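Local coordinates for signal recognition particle subunit SRP68 (Chaetomium thermophilum, PDB 4P3G), which is the RNA-binding domain of an SRP component that binds 7S RNA and probably helps target secretory and membrane proteins to the endoplasmic reticulum, at residues P63-I66 with A67-T70; R104-S107 with H108-R112; M198-A201 with A202-K206. All coordinates share one frame; numbering follows the deposited sequence.

Overall arrangement
All three contacts are local: each joins successive turns of one helix, and no helix is shared between them. Contact 1 is a surface contact on the short helix 63-68. Contact 2 lies in the first turns of the long helix 103-128 and is partly buried. Contact 3, also partly buried, closes the C-terminal end of helix 186-205, where a second subunit packs on it. Contacts 1 and 3 lie on opposite sides of the chain's centre, with centres about 39 Å apart. Contacts 2 and 3 are closer, with centres about 21 Å apart. Contact 1 relies on backbone bonds. Contact 2 adds a serine hydroxyl bond, and contact 3 a CH-pi contact with a phenylalanine ring.

Contact 1: P63-I66 with A67-T70; sequences PEQI and AENT
Pro-63 and Ala-67 stand one turn apart in the short helix 63-68. Ala-67 N donates to Pro-63 O at 3.1 Å, with an N-H...O angle of 159°. Two more i to i+4 bonds follow. Glu-68 N reaches Glu-64 O at 2.8 Å, and Asn-69 N reaches Gln-65 O at 3.0 Å.

The side chains add little to these bonds. Ala-67 CB lies 3.6 Å from both Pro-63 O and Glu-64 O. Glu-68 CB is nearer to the previous turn, 3.3 Å from Glu-64 O. Beyond CB the Glu-68 chain is extended. Its CG is anti to the backbone N (chi1 -175°), and Glu-68 OE1 stays 4.4 Å from Gln-65 CG.

Ile-66 is the buried residue of the group. Its CG1 branch lies beside its own backbone N and CG2 beside its carbonyl carbon, and the side chain packs on Val-73 of helix 71-93 and on Ala-126 and Leu-127 of helix 103-128.

Asn-69 is the first residue to leave helical geometry. Its OD1 accepts from Glu-71 N, so it caps the start of the next helix while its own N still belongs to the previous one. The chemistry is thus a short helix held by main-chain bonds. Its hydrophobic grip on the domain comes largely through Ile-66, and the Asn-69 cap ties its end to the start of helix 71-93.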
loop_
_atom_site.group_PDB
_atom_site.type_symbol
_atom_site.label_atom_id
_atom_site.label_comp_id
_atom_site.label_asym_id
_atom_site.label_seq_id
_atom_site.Cartn_x
_atom_site.Cartn_y
_atom_site.Cartn_z
ATOM N N PRO A 63 -28.874 29.774 -0.052
ATOM C CA PRO A 63 -28.432 29.761 1.343
ATOM C C PRO A 63 -29.460 30.362 2.281
ATOM O O PRO A 63 -29.573 29.946 3.433
ATOM C CB PRO A 63 -27.183 30.637 1.315
ATOM C CG PRO A 63 -26.680 30.527 -0.062
ATOM C CD PRO A 63 -27.883 30.415 -0.933
ATOM N N GLU A 64 -30.171 31.370 1.802
ATOM C CA GLU A 64 -31.147 32.059 2.634
ATOM C C GLU A 64 -32.375 31.182 2.864
ATOM O O GLU A 64 -32.954 31.188 3.952
ATOM C CB GLU A 64 -31.533 33.385 1.993
ATOM C CG GLU A 64 -30.343 34.316 1.765
ATOM C CD GLU A 64 -29.510 33.935 0.539
ATOM O OE1 GLU A 64 -29.823 32.907 -0.106
ATOM O OE2 GLU A 64 -28.534 34.655 0.228
ATOM N N GLN A 65 -32.749 30.420 1.838
ATOM C CA GLN A 65 -33.854 29.467 1.941
ATOM C C GLN A 65 -33.554 28.303 2.872
ATOM O O GLN A 65 -34.459 27.779 3.519
ATOM C CB GLN A 65 -34.258 28.933 0.571
ATOM C CG GLN A 65 -35.096 29.923 -0.217
ATOM C CD GLN A 65 -35.450 29.430 -1.603
ATOM O OE1 GLN A 65 -34.750 28.596 -2.184
ATOM N NE2 GLN A 65 -36.598 29.875 -2.101
ATOM N N ILE A 66 -32.303 27.865 2.907
ATOM C CA ILE A 66 -31.919 26.822 3.846
ATOM C C ILE A 66 -31.989 27.338 5.277
ATOM O O ILE A 66 -32.489 26.654 6.172
ATOM C CB ILE A 66 -30.494 26.350 3.581
ATOM C CG1 ILE A 66 -30.414 25.709 2.205
ATOM C CG2 ILE A 66 -30.070 25.331 4.605
ATOM C CD1 ILE A 66 -29.034 25.305 1.832
ATOM N N ALA A 67 -31.512 28.563 5.480
ATOM C CA ALA A 67 -31.557 29.199 6.790
ATOM C C ALA A 67 -32.995 29.456 7.245
ATOM O O ALA A 67 -33.317 29.313 8.433
ATOM C CB ALA A 67 -30.781 30.482 6.760
ATOM N N GLU A 68 -33.841 29.849 6.293
ATOM C CA GLU A 68 -35.241 30.172 6.562
ATOM C C GLU A 68 -35.995 28.920 6.983
ATOM O O GLU A 68 -36.673 28.900 8.001
ATOM C CB GLU A 68 -35.906 30.790 5.328
ATOM C CG GLU A 68 -37.339 31.283 5.554
ATOM C CD GLU A 68 -38.061 31.668 4.262
ATOM O OE1 GLU A 68 -37.534 31.381 3.164
ATOM O OE2 GLU A 68 -39.139 32.299 4.348
ATOM N N ASN A 69 -35.861 27.870 6.190
ATOM C CA ASN A 69 -36.572 26.629 6.433
ATOM C C ASN A 69 -35.705 25.428 6.060
ATOM O O ASN A 69 -35.264 25.302 4.913
ATOM C CB ASN A 69 -37.863 26.637 5.618
ATOM C CG ASN A 69 -38.853 25.603 6.071
ATOM O OD1 ASN A 69 -38.488 24.575 6.638
ATOM N ND2 ASN A 69 -40.126 25.864 5.813
ATOM N N THR A 70 -35.508 24.526 7.021
ATOM C CA THR A 70 -34.681 23.342 6.811
ATOM C C THR A 70 -35.367 22.368 5.878
ATOM O O THR A 70 -34.730 21.470 5.355
ATOM C CB THR A 70 -34.316 22.644 8.129
ATOM O OG1 THR A 70 -35.486 22.071 8.721
ATOM C CG2 THR A 70 -33.709 23.638 9.091
#

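Contact 2: R104-S107 with H108-R112; sequences RTRS and HIVSR
Ser-107 and Ser-111 meet through one carbonyl oxygen. Ser-111 N donates to Ser-107 O at 2.9 Å, and Ser-111 OG donates to the same oxygen at 3.0 Å. The two donors approach from opposite faces of the carbonyl plane. Ser-111 OG gets there because it lies beside its own backbone N (chi1 -69°), which turns the hydroxyl back along the helix. Ser-107 OG takes the other course, anti to its N, and stays 4.5 Å from Ser-111 OG. A serine hydroxyl bonding to the carbonyl one turn earlier is a familiar feature of helices, and here it occurs in an all-helical RNA-binding domain.

The remaining hydrogen bonds across the contact are main-chain ones of helix 103-128. His-108 N bonds to Arg-104 O, Ile-109 N to Thr-105 O and Val-110 N to Arg-106 O.

Apolar contacts run along the same turns. Thr-105 CG2 meets Ile-109 CD1 at 4.0 Å, and the two side chains cross obliquely. Val-110 CG2 lies 4.3 Å from Arg-106 CG. That aliphatic part of Arg-106 is extended through CD, and its guanidinium group leads elsewhere: NH1 bonds to Glu-156 O and NH2 to Thr-98 OG1.

Helix 71-93 covers one side of the contact. Met-90 of that helix touches Thr-105, His-108 and Ile-109. The His-108 ring meets that of His-86 with the planes at about 90°. Arg-106 and Val-110 instead reach the region that follows helix 136-156, where Val-110 touches Lys-157 and Arg-106 touches Gln-158.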
loop_
_atom_site.group_PDB
_atom_site.type_symbol
_atom_site.label_atom_id
_atom_site.label_comp_id
_atom_site.label_asym_id
_atom_site.label_seq_id
_atom_site.Cartn_x
_atom_site.Cartn_y
_atom_site.Cartn_z
ATOM N N ARG A 104 -27.372 0.893 -23.292
ATOM C CA ARG A 104 -28.440 1.886 -23.144
ATOM C C ARG A 104 -28.915 2.052 -21.701
ATOM O O ARG A 104 -28.998 3.161 -21.165
ATOM C CB ARG A 104 -29.657 1.443 -23.957
ATOM C CG ARG A 104 -30.903 2.286 -23.711
ATOM C CD ARG A 104 -32.124 1.811 -24.520
ATOM N NE ARG A 104 -33.310 2.639 -24.265
ATOM C CZ ARG A 104 -33.620 3.766 -24.903
ATOM N NH1 ARG A 104 -32.861 4.195 -25.899
ATOM N NH2 ARG A 104 -34.724 4.432 -24.582
ATOM N N THR A 105 -29.174 0.919 -21.061
ATOM C CA THR A 105 -29.668 0.894 -19.700
ATOM C C THR A 105 -28.603 1.465 -18.806
ATOM O O THR A 105 -28.905 2.165 -17.848
ATOM C CB THR A 105 -30.063 -0.525 -19.268
ATOM O OG1 THR A 105 -31.214 -0.934 -20.016
ATOM C CG2 THR A 105 -30.408 -0.571 -17.791
ATOM N N ARG A 106 -27.351 1.158 -19.112
ATOM C CA ARG A 106 -26.250 1.716 -18.336
ATOM C C ARG A 106 -26.264 3.228 -18.440
ATOM O O ARG A 106 -25.988 3.915 -17.471
ATOM C CB ARG A 106 -24.898 1.168 -18.793
ATOM C CG ARG A 106 -23.753 1.720 -17.963
ATOM C CD ARG A 106 -22.415 1.195 -18.450
ATOM N NE ARG A 106 -22.350 -0.240 -18.217
ATOM C CZ ARG A 106 -21.997 -0.788 -17.058
ATOM N NH1 ARG A 106 -21.639 -0.017 -16.031
ATOM N NH2 ARG A 106 -21.982 -2.111 -16.932
ATOM N N SER A 107 -26.587 3.741 -19.621
ATOM C CA SER A 107 -26.596 5.179 -19.827
ATOM C C SER A 107 -27.651 5.864 -18.966
ATOM O O SER A 107 -27.394 6.929 -18.403
ATOM C CB SER A 107 -26.835 5.504 -21.290
ATOM O OG SER A 107 -27.031 6.899 -21.442
ATOM N N HIS A 108 -28.827 5.237 -18.866
ATOM C CA HIS A 108 -29.951 5.754 -18.080
ATOM C C HIS A 108 -29.641 5.675 -16.576
ATOM O O HIS A 108 -29.979 6.567 -15.800
ATOM C CB HIS A 108 -31.228 4.981 -18.413
ATOM C CG HIS A 108 -32.478 5.599 -17.874
ATOM N ND1 HIS A 108 -33.590 4.864 -17.537
ATOM C CD2 HIS A 108 -32.803 6.899 -17.618
ATOM C CE1 HIS A 108 -34.544 5.667 -17.091
ATOM N NE2 HIS A 108 -34.085 6.908 -17.136
ATOM N N ILE A 109 -29.010 4.580 -16.177
ATOM C CA ILE A 109 -28.560 4.408 -14.804
ATOM C C ILE A 109 -27.556 5.490 -14.427
ATOM O O ILE A 109 -27.640 6.085 -13.367
ATOM C CB ILE A 109 -27.933 3.030 -14.618
ATOM C CG1 ILE A 109 -29.044 1.985 -14.652
ATOM C CG2 ILE A 109 -27.220 2.956 -13.301
ATOM C CD1 ILE A 109 -28.559 0.589 -14.478
ATOM N N VAL A 110 -26.617 5.757 -15.317
ATOM C CA VAL A 110 -25.631 6.783 -15.070
ATOM C C VAL A 110 -26.278 8.166 -15.012
ATOM O O VAL A 110 -25.939 8.949 -14.126
ATOM C CB VAL A 110 -24.520 6.731 -16.112
ATOM C CG1 VAL A 110 -23.683 7.991 -16.053
ATOM C CG2 VAL A 110 -23.648 5.498 -15.866
ATOM N N SER A 111 -27.236 8.436 -15.910
ATOM C CA SER A 111 -28.005 9.704 -15.936
ATOM C C SER A 111 -28.644 10.053 -14.612
ATOM O O SER A 111 -28.689 11.216 -14.223
ATOM C CB SER A 111 -29.135 9.647 -16.949
ATOM O OG SER A 111 -28.661 9.620 -18.262
ATOM N N ARG A 112 -29.181 9.029 -13.959
ATOM C CA ARG A 112 -29.879 9.170 -12.702
ATOM C C ARG A 112 -28.913 9.579 -11.641
ATOM O O ARG A 112 -29.112 10.575 -10.946
ATOM C CB ARG A 112 -30.562 7.859 -12.292
ATOM C CG ARG A 112 -32.035 7.725 -12.666
ATOM C CD ARG A 112 -32.341 8.370 -14.001
ATOM N NE ARG A 112 -32.879 9.719 -13.838
ATOM C CZ ARG A 112 -32.905 10.622 -14.810
ATOM N NH1 ARG A 112 -32.415 10.320 -16.015
ATOM N NH2 ARG A 112 -33.411 11.828 -14.574
#

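Contact 3: M198-A201 with A202-K206; sequences MRFA and AYQAK
Met-198, a selenomethionine, and Ala-202 share a backbone bond, Ala-202 N to Met-198 O at 2.7 Å. It opens the last turns of helix 186-205, which end in a Schellman motif. Gln-204 N bonds to Phe-200 O at 2.8 Å. Ala-205 N bonds to Ala-201 O, and Tyr-203 N to Arg-199 O. Lys-206 then turns to positive phi, and its N bonds back to Tyr-203 O, so the last turn closes.

At the outer end of the Arg-199 side chain, NH1 bonds to Pro-208 O of the second subunit. The Tyr-203 ring meets that of Tyr-203 of the second subunit, with the planes about 25° apart. Phe-200 packs on the same tyrosine of the neighbour, so this helix end forms part of the contact between the two copies.

Within the helix the main side-chain pair is Phe-200 with Gln-204. With CG anti to the backbone N, the Phe-200 ring reaches Gln-204. Gln-204 bends at chi2 (-67°), and its CG lies over one face of the Phe-200 ring in a CH-pi contact, 4.2 Å from the centroid. Trp-160 of helix 160-181 touches Phe-200, Ala-201 and Gln-204. Small side chains lie along the backbone: Ala-202 CB is 3.2 Å from Met-198 O. Farther out, the Gln-204 amide is inclined 52° to the Phe-200 ring, and its NE2 comes within 3.2 Å of Phe-200 CZ.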
loop_
_atom_site.group_PDB
_atom_site.type_symbol
_atom_site.label_atom_id
_atom_site.label_comp_id
_atom_site.label_asym_id
_atom_site.label_seq_id
_atom_site.Cartn_x
_atom_site.Cartn_y
_atom_site.Cartn_z
HETATM N N MSE A 198 -14.087 1.294 -3.617
HETATM C CA MSE A 198 -12.762 1.775 -3.896
HETATM C C MSE A 198 -11.849 0.605 -4.227
HETATM O O MSE A 198 -11.083 0.674 -5.189
HETATM C CB MSE A 198 -12.231 2.540 -2.707
HETATM C CG MSE A 198 -12.960 3.851 -2.460
HETATM SE SE MSE A 198 -11.934 4.969 -1.235
HETATM C CE MSE A 198 -10.707 5.713 -2.570
ATOM N N ARG A 199 -11.936 -0.470 -3.446
ATOM C CA ARG A 199 -11.075 -1.606 -3.695
ATOM C C ARG A 199 -11.301 -2.138 -5.096
ATOM O O ARG A 199 -10.355 -2.505 -5.786
ATOM C CB ARG A 199 -11.314 -2.691 -2.684
ATOM C CG ARG A 199 -10.837 -2.325 -1.304
ATOM C CD ARG A 199 -10.893 -3.546 -0.436
ATOM N NE ARG A 199 -10.401 -3.329 0.924
ATOM C CZ ARG A 199 -9.117 -3.328 1.270
ATOM N NH1 ARG A 199 -8.172 -3.525 0.350
ATOM N NH2 ARG A 199 -8.789 -3.143 2.544
ATOM N N PHE A 200 -12.554 -2.156 -5.520
ATOM C CA PHE A 200 -12.886 -2.650 -6.841
ATOM C C PHE A 200 -12.344 -1.735 -7.922
ATOM O O PHE A 200 -11.692 -2.188 -8.878
ATOM C CB PHE A 200 -14.395 -2.793 -6.980
ATOM C CG PHE A 200 -14.822 -3.396 -8.276
ATOM C CD1 PHE A 200 -14.793 -4.760 -8.464
ATOM C CD2 PHE A 200 -15.251 -2.584 -9.319
ATOM C CE1 PHE A 200 -15.179 -5.308 -9.676
ATOM C CE2 PHE A 200 -15.643 -3.123 -10.532
ATOM C CZ PHE A 200 -15.611 -4.497 -10.709
ATOM N N ALA A 201 -12.647 -0.451 -7.790
ATOM C CA ALA A 201 -12.208 0.524 -8.777
ATOM C C ALA A 201 -10.687 0.591 -8.841
ATOM O O ALA A 201 -10.118 0.812 -9.906
ATOM C CB ALA A 201 -12.783 1.882 -8.479
ATOM N N ALA A 202 -10.025 0.432 -7.700
ATOM C CA ALA A 202 -8.568 0.497 -7.679
ATOM C C ALA A 202 -8.032 -0.729 -8.419
ATOM O O ALA A 202 -7.121 -0.632 -9.235
ATOM C CB ALA A 202 -8.052 0.556 -6.265
ATOM N N TYR A 203 -8.659 -1.872 -8.181
ATOM C CA TYR A 203 -8.319 -3.067 -8.919
ATOM C C TYR A 203 -8.496 -2.854 -10.420
ATOM O O TYR A 203 -7.607 -3.178 -11.199
ATOM C CB TYR A 203 -9.198 -4.223 -8.487
ATOM C CG TYR A 203 -8.964 -5.428 -9.343
ATOM C CD1 TYR A 203 -7.766 -6.146 -9.251
ATOM C CD2 TYR A 203 -9.908 -5.822 -10.290
ATOM C CE1 TYR A 203 -7.528 -7.232 -10.052
ATOM C CE2 TYR A 203 -9.675 -6.906 -11.097
ATOM C CZ TYR A 203 -8.482 -7.616 -10.981
ATOM O OH TYR A 203 -8.253 -8.712 -11.792
ATOM N N GLN A 204 -9.631 -2.300 -10.835
ATOM C CA GLN A 204 -9.858 -2.083 -12.262
ATOM C C GLN A 204 -8.858 -1.135 -12.852
ATOM O O GLN A 204 -8.391 -1.325 -13.966
ATOM C CB GLN A 204 -11.256 -1.522 -12.523
ATOM C CG GLN A 204 -12.371 -2.444 -12.136
ATOM C CD GLN A 204 -12.400 -3.670 -13.017
ATOM O OE1 GLN A 204 -11.821 -3.683 -14.106
ATOM N NE2 GLN A 204 -13.047 -4.724 -12.538
ATOM N N ALA A 205 -8.489 -0.130 -12.075
ATOM C CA ALA A 205 -7.582 0.880 -12.562
ATOM C C ALA A 205 -6.124 0.418 -12.507
ATOM O O ALA A 205 -5.227 1.139 -12.963
ATOM C CB ALA A 205 -7.785 2.180 -11.782
ATOM N N LYS A 206 -5.887 -0.769 -11.943
ATOM C CA LYS A 206 -4.521 -1.238 -11.711
ATOM C C LYS A 206 -3.733 -0.279 -10.794
ATOM O O LYS A 206 -2.537 -0.058 -10.993
ATOM C CB LYS A 206 -3.769 -1.529 -13.027
ATOM C CG LYS A 206 -4.012 -2.932 -13.625
ATOM C CD LYS A 206 -5.496 -3.154 -14.030
ATOM C CE LYS A 206 -5.852 -4.640 -14.277
ATOM N NZ LYS A 206 -7.335 -4.832 -14.392
#